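Local coordinates for uncharacterized protein (Bacteroides ovatus, PDB 4ID2), which is of unknown function but belongs to the DUF4738 family and adopts a beta-barrel-like fold, at residues A[119-125]-A[137-143]; A[25-29]-A[66-71]; A[43-48]-A[75-80]; A[70-75]-A[106-111]; A[84-89]-A[142-148]. One frame throughout, in Å; residues are numbered along the deposited sequence.

Contact 1: A[119-125]-A[137-143]; sequences QGIVYAA and PLSITIT
Six backbone hydrogen bonds, two to a pair, join I121, Y123 and A125 to I142, I140 and L138 as the two arms of an antiparallel beta hairpin, the strands 121-128 and 134-142 of the four-stranded sheet in this barrel-like fold. From I121 N to I142 O the distance is 2.7 Å. The bond from Y123 N runs nearly along the C=O axis of I140, whereas A125 N meets L138 O from 48° above its carbonyl plane. Between them lie the non-hydrogen-bonded pairs V122-T141 and A124-S139. CA-H...O contacts, such as S139 CA to Y123 O at 3.3 Å, accompany them.

The apolar contacts lie on the face of I121, Y123, A125, L138, I140 and I142, which looks across to L75 and L77 of strand 67-79. A125 CB meets I140 CD1 at 4.0 Å. The Y123 phenol reaches over to S47, its hydrogen-bonding partner in the facing sheet. V122 and T141 run side by side on the other face, where Q151 NE2 hydrogen-bonds to both T141 OG1 and S139 OG. With Y123 CG anti to its carbonyl carbon (chi1 -74°), the ring brings Y123 CE1 to 3.8 Å from I142 CD1.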
# COMPACT_ATOMS: atom_id res chain seq x y z
N GLN A 119 20.09 -12.37 1.17
CA GLN A 119 19.39 -13.35 2.01
C GLN A 119 19.17 -14.63 1.22
O GLN A 119 19.60 -15.71 1.65
CB GLN A 119 18.04 -12.80 2.53
CG GLN A 119 18.16 -11.96 3.80
CD GLN A 119 18.90 -10.66 3.61
OE1 GLN A 119 18.88 -10.05 2.54
NE2 GLN A 119 19.55 -10.17 4.67
N GLY A 120 18.55 -14.50 0.06
CA GLY A 120 18.28 -15.65 -0.80
C GLY A 120 17.50 -15.31 -2.06
O GLY A 120 17.43 -14.15 -2.48
N ILE A 121 16.91 -16.34 -2.66
CA ILE A 121 16.11 -16.26 -3.87
C ILE A 121 14.71 -15.85 -3.44
O ILE A 121 14.09 -16.60 -2.68
CB ILE A 121 16.13 -17.63 -4.61
CG1 ILE A 121 17.57 -18.04 -4.97
CG2 ILE A 121 15.24 -17.59 -5.86
CD1 ILE A 121 17.76 -19.47 -5.22
N VAL A 122 14.21 -14.70 -3.91
CA VAL A 122 12.90 -14.19 -3.50
C VAL A 122 11.85 -14.48 -4.57
O VAL A 122 12.07 -14.19 -5.75
CB VAL A 122 12.97 -12.68 -3.19
CG1 VAL A 122 11.60 -12.14 -2.77
CG2 VAL A 122 14.01 -12.41 -2.11
N TYR A 123 10.69 -15.00 -4.13
CA TYR A 123 9.53 -15.26 -4.98
C TYR A 123 8.40 -14.36 -4.56
O TYR A 123 8.18 -14.19 -3.37
CB TYR A 123 9.06 -16.72 -4.86
CG TYR A 123 9.96 -17.71 -5.55
CD1 TYR A 123 11.16 -18.12 -4.97
CD2 TYR A 123 9.60 -18.27 -6.77
CE1 TYR A 123 12.01 -19.01 -5.63
CE2 TYR A 123 10.44 -19.16 -7.43
CZ TYR A 123 11.63 -19.55 -6.85
OH TYR A 123 12.45 -20.44 -7.49
N ALA A 124 7.68 -13.79 -5.52
CA ALA A 124 6.50 -13.00 -5.21
C ALA A 124 5.36 -13.98 -5.14
O ALA A 124 5.28 -14.87 -5.99
CB ALA A 124 6.25 -11.95 -6.29
N ALA A 125 4.55 -13.91 -4.09
CA ALA A 125 3.42 -14.81 -3.90
C ALA A 125 2.15 -14.01 -3.70
O ALA A 125 2.20 -12.89 -3.20
CB ALA A 125 3.67 -15.71 -2.70
N PRO A 137 -0.33 -9.17 -1.57
CA PRO A 137 1.05 -9.53 -1.90
C PRO A 137 1.78 -10.17 -0.72
O PRO A 137 1.65 -9.70 0.42
CB PRO A 137 1.67 -8.18 -2.29
CG PRO A 137 0.89 -7.18 -1.53
CD PRO A 137 -0.49 -7.72 -1.36
N LEU A 138 2.49 -11.27 -0.98
CA LEU A 138 3.27 -12.02 0.01
C LEU A 138 4.62 -12.38 -0.62
O LEU A 138 4.78 -12.17 -1.83
CB LEU A 138 2.51 -13.30 0.44
CG LEU A 138 1.08 -13.11 0.95
CD1 LEU A 138 0.19 -14.30 0.60
CD2 LEU A 138 1.05 -12.84 2.44
N SER A 139 5.57 -12.92 0.15
CA SER A 139 6.86 -13.32 -0.45
C SER A 139 7.45 -14.57 0.20
O SER A 139 7.18 -14.85 1.37
CB SER A 139 7.86 -12.18 -0.38
OG SER A 139 8.03 -11.75 0.96
N ILE A 140 8.20 -15.36 -0.60
CA ILE A 140 8.89 -16.59 -0.17
C ILE A 140 10.36 -16.38 -0.45
O ILE A 140 10.70 -16.08 -1.60
CB ILE A 140 8.38 -17.85 -0.93
CG1 ILE A 140 6.84 -18.02 -0.86
CG2 ILE A 140 9.08 -19.13 -0.46
CD1 ILE A 140 6.30 -18.69 -2.08
N THR A 141 11.23 -16.52 0.55
CA THR A 141 12.68 -16.37 0.36
C THR A 141 13.31 -17.74 0.58
O THR A 141 13.06 -18.35 1.61
CB THR A 141 13.24 -15.29 1.28
OG1 THR A 141 12.52 -14.08 1.06
CG2 THR A 141 14.74 -15.05 1.06
N ILE A 142 14.09 -18.23 -0.40
CA ILE A 142 14.75 -19.54 -0.31
C ILE A 142 16.26 -19.32 -0.36
O ILE A 142 16.74 -18.68 -1.30
CB ILE A 142 14.27 -20.50 -1.42
CG1 ILE A 142 12.76 -20.75 -1.30
CG2 ILE A 142 15.04 -21.84 -1.33
CD1 ILE A 142 12.10 -21.20 -2.58
N THR A 143 17.01 -19.85 0.63
CA THR A 143 18.46 -19.70 0.65
C THR A 143 19.09 -20.73 -0.28
O THR A 143 18.40 -21.63 -0.74
CB THR A 143 19.02 -19.85 2.07
OG1 THR A 143 18.80 -21.18 2.52
CG2 THR A 143 18.41 -18.85 3.05

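Contact 2: A[25-29]-A[66-71]; sequences GLQRM and DTYVDN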
# COMPACT_ATOMS: atom_id res chain seq x y z
N GLY A 25 -22.48 -23.30 -10.51
CA GLY A 25 -21.70 -24.52 -10.37
C GLY A 25 -20.38 -24.33 -9.64
O GLY A 25 -20.12 -23.26 -9.08
N LEU A 26 -19.53 -25.38 -9.68
CA LEU A 26 -18.23 -25.40 -9.01
C LEU A 26 -17.13 -24.81 -9.94
O LEU A 26 -16.62 -25.51 -10.82
CB LEU A 26 -17.90 -26.85 -8.60
CG LEU A 26 -16.68 -27.07 -7.72
CD1 LEU A 26 -16.86 -26.42 -6.35
CD2 LEU A 26 -16.42 -28.56 -7.54
N GLN A 27 -16.78 -23.53 -9.73
CA GLN A 27 -15.78 -22.82 -10.54
C GLN A 27 -14.35 -23.21 -10.18
O GLN A 27 -14.03 -23.37 -9.00
CB GLN A 27 -15.92 -21.29 -10.39
CG GLN A 27 -16.88 -20.64 -11.39
CD GLN A 27 -18.32 -20.98 -11.10
OE1 GLN A 27 -18.98 -20.33 -10.28
NE2 GLN A 27 -18.86 -22.00 -11.77
N ARG A 28 -13.47 -23.31 -11.19
CA ARG A 28 -12.06 -23.61 -10.97
C ARG A 28 -11.17 -22.86 -11.95
O ARG A 28 -11.58 -22.54 -13.07
CB ARG A 28 -11.79 -25.12 -11.03
CG ARG A 28 -12.09 -25.81 -12.34
CD ARG A 28 -11.76 -27.29 -12.22
NE ARG A 28 -12.65 -27.98 -11.27
CZ ARG A 28 -12.46 -29.20 -10.78
NH1 ARG A 28 -11.38 -29.90 -11.12
NH2 ARG A 28 -13.34 -29.72 -9.93
N MSE A 29 -9.95 -22.53 -11.50
CA MSE A 29 -8.97 -21.77 -12.29
C MSE A 29 -8.17 -22.67 -13.22
O MSE A 29 -8.01 -23.86 -12.95
CB MSE A 29 -8.01 -21.00 -11.37
CG MSE A 29 -8.66 -19.81 -10.70
SE MSE A 29 -7.40 -18.81 -9.64
CE MSE A 29 -6.62 -17.60 -10.97
N ASP A 66 -21.19 -18.04 -5.35
CA ASP A 66 -20.44 -18.92 -6.25
C ASP A 66 -19.30 -19.60 -5.49
O ASP A 66 -18.48 -18.91 -4.88
CB ASP A 66 -19.87 -18.14 -7.45
CG ASP A 66 -20.90 -17.52 -8.38
OD1 ASP A 66 -22.03 -18.05 -8.45
OD2 ASP A 66 -20.55 -16.54 -9.08
N THR A 67 -19.23 -20.94 -5.53
CA THR A 67 -18.19 -21.70 -4.84
C THR A 67 -16.99 -21.91 -5.77
O THR A 67 -17.15 -22.35 -6.91
CB THR A 67 -18.75 -23.04 -4.33
OG1 THR A 67 -19.56 -23.63 -5.35
CG2 THR A 67 -19.58 -22.87 -3.08
N TYR A 68 -15.78 -21.60 -5.27
CA TYR A 68 -14.53 -21.75 -6.02
C TYR A 68 -13.63 -22.80 -5.38
O TYR A 68 -13.50 -22.81 -4.15
CB TYR A 68 -13.79 -20.40 -6.07
CG TYR A 68 -14.56 -19.31 -6.78
CD1 TYR A 68 -15.53 -18.57 -6.11
CD2 TYR A 68 -14.33 -19.02 -8.12
CE1 TYR A 68 -16.26 -17.57 -6.76
CE2 TYR A 68 -15.04 -18.01 -8.77
CZ TYR A 68 -16.01 -17.29 -8.09
OH TYR A 68 -16.73 -16.29 -8.71
N VAL A 69 -12.99 -23.67 -6.19
CA VAL A 69 -12.03 -24.65 -5.68
C VAL A 69 -10.68 -23.94 -5.56
O VAL A 69 -10.30 -23.15 -6.44
CB VAL A 69 -11.96 -25.96 -6.52
CG1 VAL A 69 -11.19 -25.75 -7.81
CG2 VAL A 69 -11.34 -27.09 -5.73
N ASP A 70 -9.96 -24.17 -4.45
CA ASP A 70 -8.67 -23.53 -4.19
C ASP A 70 -7.56 -24.27 -4.95
O ASP A 70 -7.78 -25.37 -5.47
CB ASP A 70 -8.40 -23.52 -2.68
CG ASP A 70 -7.39 -22.48 -2.21
OD1 ASP A 70 -6.77 -21.81 -3.07
OD2 ASP A 70 -7.21 -22.36 -0.99
N ASN A 71 -6.36 -23.65 -5.04
CA ASN A 71 -5.23 -24.22 -5.77
C ASN A 71 -4.07 -24.61 -4.88
O ASN A 71 -3.91 -24.10 -3.77
CB ASN A 71 -4.71 -23.20 -6.79
CG ASN A 71 -5.76 -22.69 -7.74
OD1 ASN A 71 -6.21 -23.40 -8.64
ND2 ASN A 71 -6.19 -21.45 -7.56
O HOH W 1 -9.19 -23.56 -8.97
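Q27 turns at chi1 (-89°) and bends again at chi2 (71°), which brings CB and CG up to CD2 and CE2 of Y68, the two side chains crossing at a slant, and carries the amide on toward D66. Q27 CB comes to 3.6 Å from Y68 CD2, and the amide and ring planes stand almost perpendicular, 89° apart. Q27 OE1 ends 3.7 Å from D66 CB, an approach to the carbon rather than to the carboxylate oxygens. V69 holds CG1 between its backbone N and carbonyl carbon, and there it presses on R28 CB at 3.3 Å; the R28 guanidinium turns to D55 for its salt bridge.

The backbones run parallel here, the short, weakly bonded strand 26-27 running alongside strand 67-79 near the N-terminus of the model. Q27 sits astride the pairing: its N donates to T67 O at 3.1 Å, and its O accepts from V69 N at 3.0 Å, the latter bond being the straighter. Past this point the chains separate and a water fills in, accepting from M29 N and donating to V69 O and N71 OD1. The other end of the N71 amide is claimed by L108 O, while the selenomethionine M29 side chain crosses that of N71 at about a right angle, M29 SE lying 3.6 Å from N71 ND2.

Contact 3: A[43-48]-A[75-80]; sequences KDYHSL and LHLTRG
Y45 and R79 lie side by side and point the same way, at one end of an antiparallel pairing between strands 43-53 and 67-79 of the mixed sheet. R79 CB sits over one face of the phenol ring in a CH-pi contact, 4.2 Å from the centroid and offset toward the rim. Further along, the arginine bends at chi3 (54°), turning its guanidinium at 77° to the ring and letting NH1 donate to Y45 OH at 3.1 Å. NH1 is also bound to A144 O and NH2 to E82, which fix the group from beyond the contact. L77 CD1 meets the ring at its edge, 3.8 Å from Y45 CD2. With an alanine in place of Y45, R79 NH1 is likely to lose its phenol acceptor, and a gap would probably open beside the R79 methylenes.

Outside this cluster the backbone takes over. H46-T78 and L48-H76 are hydrogen-bonded pairs, L48 N to H76 O being almost straight at 177°. Beyond R79 a water bridges D44 O and G80 N. S47 lies between the two pairs, opposite L77, with its hydroxyl bound to Y123 and S47 OG 3.5 Å from L75 CD1.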
# COMPACT_ATOMS: atom_id res chain seq x y z
N LYS A 43 25.97 -19.38 -9.40
CA LYS A 43 25.56 -20.74 -9.78
C LYS A 43 24.22 -20.67 -10.52
O LYS A 43 23.37 -19.86 -10.16
CB LYS A 43 25.45 -21.64 -8.54
CG LYS A 43 26.80 -21.98 -7.91
CD LYS A 43 27.58 -23.03 -8.71
CE LYS A 43 28.83 -23.49 -7.99
NZ LYS A 43 29.62 -24.45 -8.80
N ASP A 44 24.04 -21.52 -11.55
CA ASP A 44 22.82 -21.57 -12.37
C ASP A 44 21.70 -22.35 -11.68
O ASP A 44 21.91 -23.49 -11.26
CB ASP A 44 23.12 -22.25 -13.72
CG ASP A 44 24.11 -21.51 -14.60
OD1 ASP A 44 24.00 -20.27 -14.71
OD2 ASP A 44 24.97 -22.18 -15.21
N TYR A 45 20.49 -21.75 -11.59
CA TYR A 45 19.30 -22.38 -11.00
C TYR A 45 18.21 -22.54 -12.04
O TYR A 45 18.10 -21.71 -12.93
CB TYR A 45 18.73 -21.52 -9.86
CG TYR A 45 19.57 -21.53 -8.60
CD1 TYR A 45 20.78 -20.86 -8.56
CD2 TYR A 45 19.13 -22.16 -7.45
CE1 TYR A 45 21.57 -20.88 -7.41
CE2 TYR A 45 19.90 -22.16 -6.29
CZ TYR A 45 21.10 -21.47 -6.26
OH TYR A 45 21.88 -21.48 -5.13
N HIS A 46 17.37 -23.58 -11.89
CA HIS A 46 16.18 -23.83 -12.71
C HIS A 46 15.00 -23.86 -11.76
O HIS A 46 15.07 -24.58 -10.77
CB HIS A 46 16.30 -25.15 -13.50
CG HIS A 46 17.14 -25.07 -14.73
ND1 HIS A 46 18.39 -24.49 -14.72
CD2 HIS A 46 16.91 -25.58 -15.96
CE1 HIS A 46 18.87 -24.62 -15.95
NE2 HIS A 46 18.00 -25.26 -16.74
N SER A 47 13.96 -23.06 -12.01
CA SER A 47 12.80 -22.99 -11.13
C SER A 47 11.54 -23.32 -11.89
O SER A 47 11.18 -22.57 -12.79
CB SER A 47 12.70 -21.60 -10.52
OG SER A 47 11.55 -21.47 -9.70
N LEU A 48 10.88 -24.43 -11.55
CA LEU A 48 9.62 -24.82 -12.19
C LEU A 48 8.50 -24.59 -11.20
O LEU A 48 8.59 -25.08 -10.07
CB LEU A 48 9.68 -26.29 -12.64
CG LEU A 48 8.40 -26.85 -13.30
CD1 LEU A 48 8.14 -26.20 -14.65
CD2 LEU A 48 8.49 -28.37 -13.45
N LEU A 75 6.46 -25.82 -6.30
CA LEU A 75 7.66 -25.06 -6.64
C LEU A 75 8.83 -26.02 -6.58
O LEU A 75 9.14 -26.53 -5.50
CB LEU A 75 7.83 -23.86 -5.68
CG LEU A 75 9.21 -23.16 -5.60
CD1 LEU A 75 9.77 -22.79 -6.95
CD2 LEU A 75 9.13 -21.88 -4.78
N HIS A 76 9.44 -26.35 -7.74
CA HIS A 76 10.60 -27.23 -7.83
C HIS A 76 11.83 -26.41 -8.24
O HIS A 76 11.97 -26.04 -9.40
CB HIS A 76 10.37 -28.40 -8.80
CG HIS A 76 11.35 -29.52 -8.66
ND1 HIS A 76 11.21 -30.69 -9.38
CD2 HIS A 76 12.44 -29.64 -7.86
CE1 HIS A 76 12.22 -31.47 -9.01
NE2 HIS A 76 12.98 -30.89 -8.09
N LEU A 77 12.70 -26.12 -7.27
CA LEU A 77 13.93 -25.35 -7.49
C LEU A 77 15.12 -26.29 -7.53
O LEU A 77 15.32 -27.05 -6.59
CB LEU A 77 14.10 -24.32 -6.35
CG LEU A 77 15.32 -23.41 -6.42
CD1 LEU A 77 15.32 -22.59 -7.70
CD2 LEU A 77 15.40 -22.52 -5.20
N THR A 78 15.94 -26.23 -8.60
CA THR A 78 17.12 -27.09 -8.73
C THR A 78 18.35 -26.28 -9.08
O THR A 78 18.24 -25.19 -9.62
CB THR A 78 16.89 -28.18 -9.80
OG1 THR A 78 16.72 -27.57 -11.07
CG2 THR A 78 15.68 -29.04 -9.50
N ARG A 79 19.53 -26.81 -8.73
CA ARG A 79 20.84 -26.22 -9.03
C ARG A 79 21.68 -27.36 -9.57
O ARG A 79 22.22 -28.14 -8.78
CB ARG A 79 21.44 -25.55 -7.79
CG ARG A 79 22.81 -24.90 -8.03
CD ARG A 79 23.48 -24.38 -6.78
NE ARG A 79 23.60 -25.40 -5.73
CZ ARG A 79 22.94 -25.44 -4.57
NH1 ARG A 79 22.07 -24.48 -4.25
NH2 ARG A 79 23.15 -26.43 -3.72
N GLY A 80 21.68 -27.53 -10.89
CA GLY A 80 22.36 -28.64 -11.53
C GLY A 80 21.58 -29.92 -11.26
O GLY A 80 20.35 -29.93 -11.38
O HOH W 2 20.81 -25.61 -12.80

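Contact 4: A[70-75]-A[106-111]; sequences DNKIVL and SILEGI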
# COMPACT_ATOMS: atom_id res chain seq x y z
N ASP A 70 -9.96 -24.17 -4.45
CA ASP A 70 -8.67 -23.53 -4.19
C ASP A 70 -7.56 -24.27 -4.95
O ASP A 70 -7.78 -25.37 -5.47
CB ASP A 70 -8.40 -23.52 -2.68
CG ASP A 70 -7.39 -22.48 -2.21
OD1 ASP A 70 -6.77 -21.81 -3.07
OD2 ASP A 70 -7.21 -22.36 -0.99
N ASN A 71 -6.36 -23.65 -5.04
CA ASN A 71 -5.23 -24.22 -5.77
C ASN A 71 -4.07 -24.61 -4.88
O ASN A 71 -3.91 -24.10 -3.77
CB ASN A 71 -4.71 -23.20 -6.79
CG ASN A 71 -5.76 -22.69 -7.74
OD1 ASN A 71 -6.21 -23.40 -8.64
ND2 ASN A 71 -6.19 -21.45 -7.56
N LYS A 72 -3.22 -25.49 -5.42
CA LYS A 72 -1.93 -25.86 -4.85
C LYS A 72 -0.88 -25.40 -5.85
O LYS A 72 -1.18 -25.36 -7.05
CB LYS A 72 -1.81 -27.37 -4.55
CG LYS A 72 -1.80 -28.29 -5.77
CD LYS A 72 -1.72 -29.76 -5.34
CE LYS A 72 -1.71 -30.69 -6.53
NZ LYS A 72 -1.55 -32.10 -6.13
N ILE A 73 0.32 -25.03 -5.38
CA ILE A 73 1.39 -24.61 -6.27
C ILE A 73 2.63 -25.42 -5.95
O ILE A 73 3.15 -25.29 -4.85
CB ILE A 73 1.66 -23.08 -6.21
CG1 ILE A 73 0.47 -22.31 -6.83
CG2 ILE A 73 2.94 -22.75 -6.98
CD1 ILE A 73 0.54 -20.84 -6.81
N VAL A 74 3.12 -26.24 -6.89
CA VAL A 74 4.34 -27.00 -6.69
C VAL A 74 5.50 -26.14 -7.18
O VAL A 74 5.52 -25.77 -8.35
CB VAL A 74 4.31 -28.37 -7.41
CG1 VAL A 74 5.64 -29.11 -7.24
CG2 VAL A 74 3.15 -29.23 -6.89
N LEU A 75 6.46 -25.82 -6.30
CA LEU A 75 7.66 -25.06 -6.64
C LEU A 75 8.83 -26.02 -6.58
O LEU A 75 9.14 -26.53 -5.50
CB LEU A 75 7.83 -23.86 -5.68
CG LEU A 75 9.21 -23.16 -5.60
CD1 LEU A 75 9.77 -22.79 -6.95
CD2 LEU A 75 9.13 -21.88 -4.78
N SER A 106 -9.92 -16.32 0.72
CA SER A 106 -9.06 -16.12 -0.46
C SER A 106 -8.61 -17.44 -1.11
O SER A 106 -8.75 -18.49 -0.50
CB SER A 106 -7.82 -15.32 -0.07
OG SER A 106 -6.86 -16.11 0.61
N ILE A 107 -8.02 -17.38 -2.33
CA ILE A 107 -7.49 -18.56 -3.02
C ILE A 107 -6.04 -18.31 -3.45
O ILE A 107 -5.72 -17.20 -3.86
CB ILE A 107 -8.36 -19.02 -4.23
CG1 ILE A 107 -8.56 -17.91 -5.26
CG2 ILE A 107 -9.70 -19.56 -3.74
CD1 ILE A 107 -9.17 -18.39 -6.56
N LEU A 108 -5.16 -19.35 -3.36
CA LEU A 108 -3.77 -19.22 -3.77
C LEU A 108 -3.75 -18.96 -5.27
O LEU A 108 -4.26 -19.77 -6.04
CB LEU A 108 -2.95 -20.48 -3.41
CG LEU A 108 -1.45 -20.42 -3.75
CD1 LEU A 108 -0.76 -19.27 -3.01
CD2 LEU A 108 -0.76 -21.72 -3.43
N GLU A 109 -3.23 -17.80 -5.68
CA GLU A 109 -3.24 -17.38 -7.07
C GLU A 109 -1.95 -17.69 -7.79
O GLU A 109 -1.99 -18.08 -8.95
CB GLU A 109 -3.49 -15.85 -7.15
CG GLU A 109 -3.79 -15.34 -8.55
CD GLU A 109 -3.91 -13.83 -8.70
OE1 GLU A 109 -3.21 -13.10 -7.95
OE2 GLU A 109 -4.65 -13.38 -9.59
N GLY A 110 -0.81 -17.39 -7.17
CA GLY A 110 0.45 -17.57 -7.86
C GLY A 110 1.68 -17.40 -6.99
O GLY A 110 1.64 -16.77 -5.93
N ILE A 111 2.79 -18.01 -7.45
CA ILE A 111 4.13 -17.92 -6.85
C ILE A 111 5.05 -17.71 -8.05
O ILE A 111 5.02 -18.51 -8.99
CB ILE A 111 4.50 -19.15 -5.96
CG1 ILE A 111 3.60 -19.19 -4.69
CG2 ILE A 111 5.98 -19.09 -5.57
CD1 ILE A 111 3.63 -20.50 -3.86
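The D70 carboxylate and the N71 amide both reach across to L108. D70 OD1 offers its syn lone pair to L108 N at 3.0 Å; the same oxygen takes N71 N from above the carboxylate plane, so two N-H groups grip it. The N71 amide answers in the reverse sense, ND2 donating to L108 O at 3.0 Å, nearly in line with the carbonyl but 20° out of its own amide plane. A leucine in place of D70 would probably leave both L108 N and N71 N without this shared acceptor.

These bonds tie strand 67-79 of the mixed sheet to strand 107-116 of the antiparallel sheet; the two segments face each other across the barrel-like interior at 31° without backbone pairing. E109 and G110 form a classic beta bulge opposite S126. The core beyond is apolar: with I73 fully extended at chi2 (178°), its CD1 reaches 3.4 Å from G110 CA. I73 CG1 packs on L108 CD2 at 3.7 Å, and its CG2 branch takes I111 CD1 at 3.9 Å.

Contact 5: A[84-89]-A[142-148]; sequences VLNKTF and ITADGKM
V84 and L85 press their methyl groups against the turn and I142, with no hydrogen bond crossing the contact. V84 CG1 reaches the turn's backbone, 3.7 Å from A144 O, and also touches I142 CG2. L85 splits its two methyls: CD2 meets I142 CD1 at 4.0 Å, approaching at about a right angle, while CD1 goes to M148 CB.

A Met-aromatic contact closes the far end. Selenomethionine M148, bent at chi2 and chi3, brings SE to the edge of the F89 ring, 3.7 Å from F89 CZ; the line from SE to the ring centroid is 78° off the normal. K87 CD lies over one face of that ring.

Hydrogen bonds shape the turn itself, a type I beta turn from T143 to G146 closed by G146 N to T143 O. T143 OG1 donates to D145 OD1 at 2.6 Å and accepts from K147 N. G146 has positive phi (79°), and a side chain there would probably clash with V84 O.

V84 and L85 form a classic bulge opposite L77, and the contact sets strand 82-89 against the turn linking strands 134-142 and 148-158.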
# COMPACT_ATOMS: atom_id res chain seq x y z
N VAL A 84 17.20 -28.06 -4.62
CA VAL A 84 17.32 -27.15 -3.48
C VAL A 84 16.01 -27.17 -2.69
O VAL A 84 16.03 -27.22 -1.46
CB VAL A 84 17.72 -25.73 -3.95
CG1 VAL A 84 17.68 -24.73 -2.79
CG2 VAL A 84 19.09 -25.75 -4.61
N LEU A 85 14.88 -27.14 -3.40
CA LEU A 85 13.56 -27.16 -2.78
C LEU A 85 12.52 -27.77 -3.71
O LEU A 85 12.50 -27.45 -4.89
CB LEU A 85 13.14 -25.73 -2.41
CG LEU A 85 11.80 -25.61 -1.65
CD1 LEU A 85 11.97 -24.85 -0.35
CD2 LEU A 85 10.74 -24.94 -2.52
N ASN A 86 11.65 -28.64 -3.18
CA ASN A 86 10.55 -29.26 -3.90
C ASN A 86 9.36 -29.30 -2.96
O ASN A 86 9.18 -30.28 -2.24
CB ASN A 86 10.93 -30.65 -4.42
CG ASN A 86 9.85 -31.30 -5.25
OD1 ASN A 86 9.29 -30.69 -6.15
ND2 ASN A 86 9.50 -32.54 -4.94
N LYS A 87 8.59 -28.19 -2.89
CA LYS A 87 7.47 -28.06 -1.97
C LYS A 87 6.14 -27.84 -2.67
O LYS A 87 6.08 -27.08 -3.63
CB LYS A 87 7.72 -26.85 -1.05
CG LYS A 87 6.66 -26.68 0.04
CD LYS A 87 7.16 -25.82 1.18
CE LYS A 87 6.07 -25.52 2.17
NZ LYS A 87 5.61 -26.74 2.90
N THR A 88 5.07 -28.44 -2.13
CA THR A 88 3.71 -28.20 -2.56
C THR A 88 3.20 -27.07 -1.68
O THR A 88 3.15 -27.23 -0.45
CB THR A 88 2.85 -29.45 -2.48
OG1 THR A 88 3.40 -30.44 -3.35
CG2 THR A 88 1.39 -29.19 -2.88
N PHE A 89 2.87 -25.93 -2.28
CA PHE A 89 2.37 -24.77 -1.55
C PHE A 89 0.86 -24.67 -1.60
O PHE A 89 0.25 -24.98 -2.62
CB PHE A 89 2.95 -23.45 -2.10
CG PHE A 89 4.33 -23.12 -1.60
CD1 PHE A 89 4.51 -22.46 -0.40
CD2 PHE A 89 5.45 -23.45 -2.34
CE1 PHE A 89 5.78 -22.15 0.06
CE2 PHE A 89 6.73 -23.11 -1.88
CZ PHE A 89 6.88 -22.46 -0.69
N ILE A 142 14.09 -18.23 -0.40
CA ILE A 142 14.75 -19.54 -0.31
C ILE A 142 16.26 -19.32 -0.36
O ILE A 142 16.74 -18.68 -1.30
CB ILE A 142 14.27 -20.50 -1.42
CG1 ILE A 142 12.76 -20.75 -1.30
CG2 ILE A 142 15.04 -21.84 -1.33
CD1 ILE A 142 12.10 -21.20 -2.58
N THR A 143 17.01 -19.85 0.63
CA THR A 143 18.46 -19.70 0.65
C THR A 143 19.09 -20.73 -0.28
O THR A 143 18.40 -21.63 -0.74
CB THR A 143 19.02 -19.85 2.07
OG1 THR A 143 18.80 -21.18 2.52
CG2 THR A 143 18.41 -18.85 3.05
N ALA A 144 20.40 -20.61 -0.53
CA ALA A 144 21.11 -21.55 -1.40
C ALA A 144 21.10 -22.98 -0.83
O ALA A 144 21.06 -23.93 -1.61
CB ALA A 144 22.55 -21.09 -1.61
N ASP A 145 21.06 -23.13 0.52
CA ASP A 145 20.99 -24.45 1.16
C ASP A 145 19.52 -24.89 1.44
O ASP A 145 19.30 -25.79 2.25
CB ASP A 145 21.85 -24.51 2.44
CG ASP A 145 21.36 -23.67 3.61
OD1 ASP A 145 20.82 -22.57 3.36
OD2 ASP A 145 21.58 -24.09 4.77
N GLY A 146 18.54 -24.30 0.76
CA GLY A 146 17.14 -24.69 0.88
C GLY A 146 16.35 -24.21 2.08
O GLY A 146 15.20 -24.65 2.23
N LYS A 147 16.90 -23.32 2.94
CA LYS A 147 16.13 -22.81 4.09
C LYS A 147 15.12 -21.81 3.56
O LYS A 147 15.51 -20.85 2.89
CB LYS A 147 17.02 -22.20 5.18
CG LYS A 147 17.87 -23.24 5.92
CD LYS A 147 18.84 -22.61 6.90
CE LYS A 147 19.60 -23.64 7.70
NZ LYS A 147 20.63 -23.02 8.57
N MSE A 148 13.84 -22.06 3.81
CA MSE A 148 12.76 -21.24 3.28
C MSE A 148 12.09 -20.40 4.38
O MSE A 148 11.88 -20.89 5.48
CB MSE A 148 11.74 -22.17 2.62
CG MSE A 148 10.69 -21.44 1.82
SE MSE A 148 8.90 -21.88 2.32
CE MSE A 148 8.93 -21.42 4.21

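In the fold
Strand 67-79 threads contacts 2, 3 and 4: contact 2 at its start, contact 4 in the middle and contact 3 at its end, with contacts 2 and 3 about 31 Å apart between centres. Contact 1 holds together the opposing antiparallel sheet, and meets contact 3 where Y123 OH lies 2.6 Å from S47 OG. I140 CD1 also packs on I111 CG2 at 3.5 Å, joining contacts 1 and 4. Contact 5 shares I142 and T143 with contact 1; A144 O of contact 5 and R79 NH1 of contact 3 are 2.9 Å apart, a probable hydrogen bond. At contacts 2 and 4, M29 and I107 each lie about 4 Å from bound 1,2-ethanediol, probably from the crystallisation liquor.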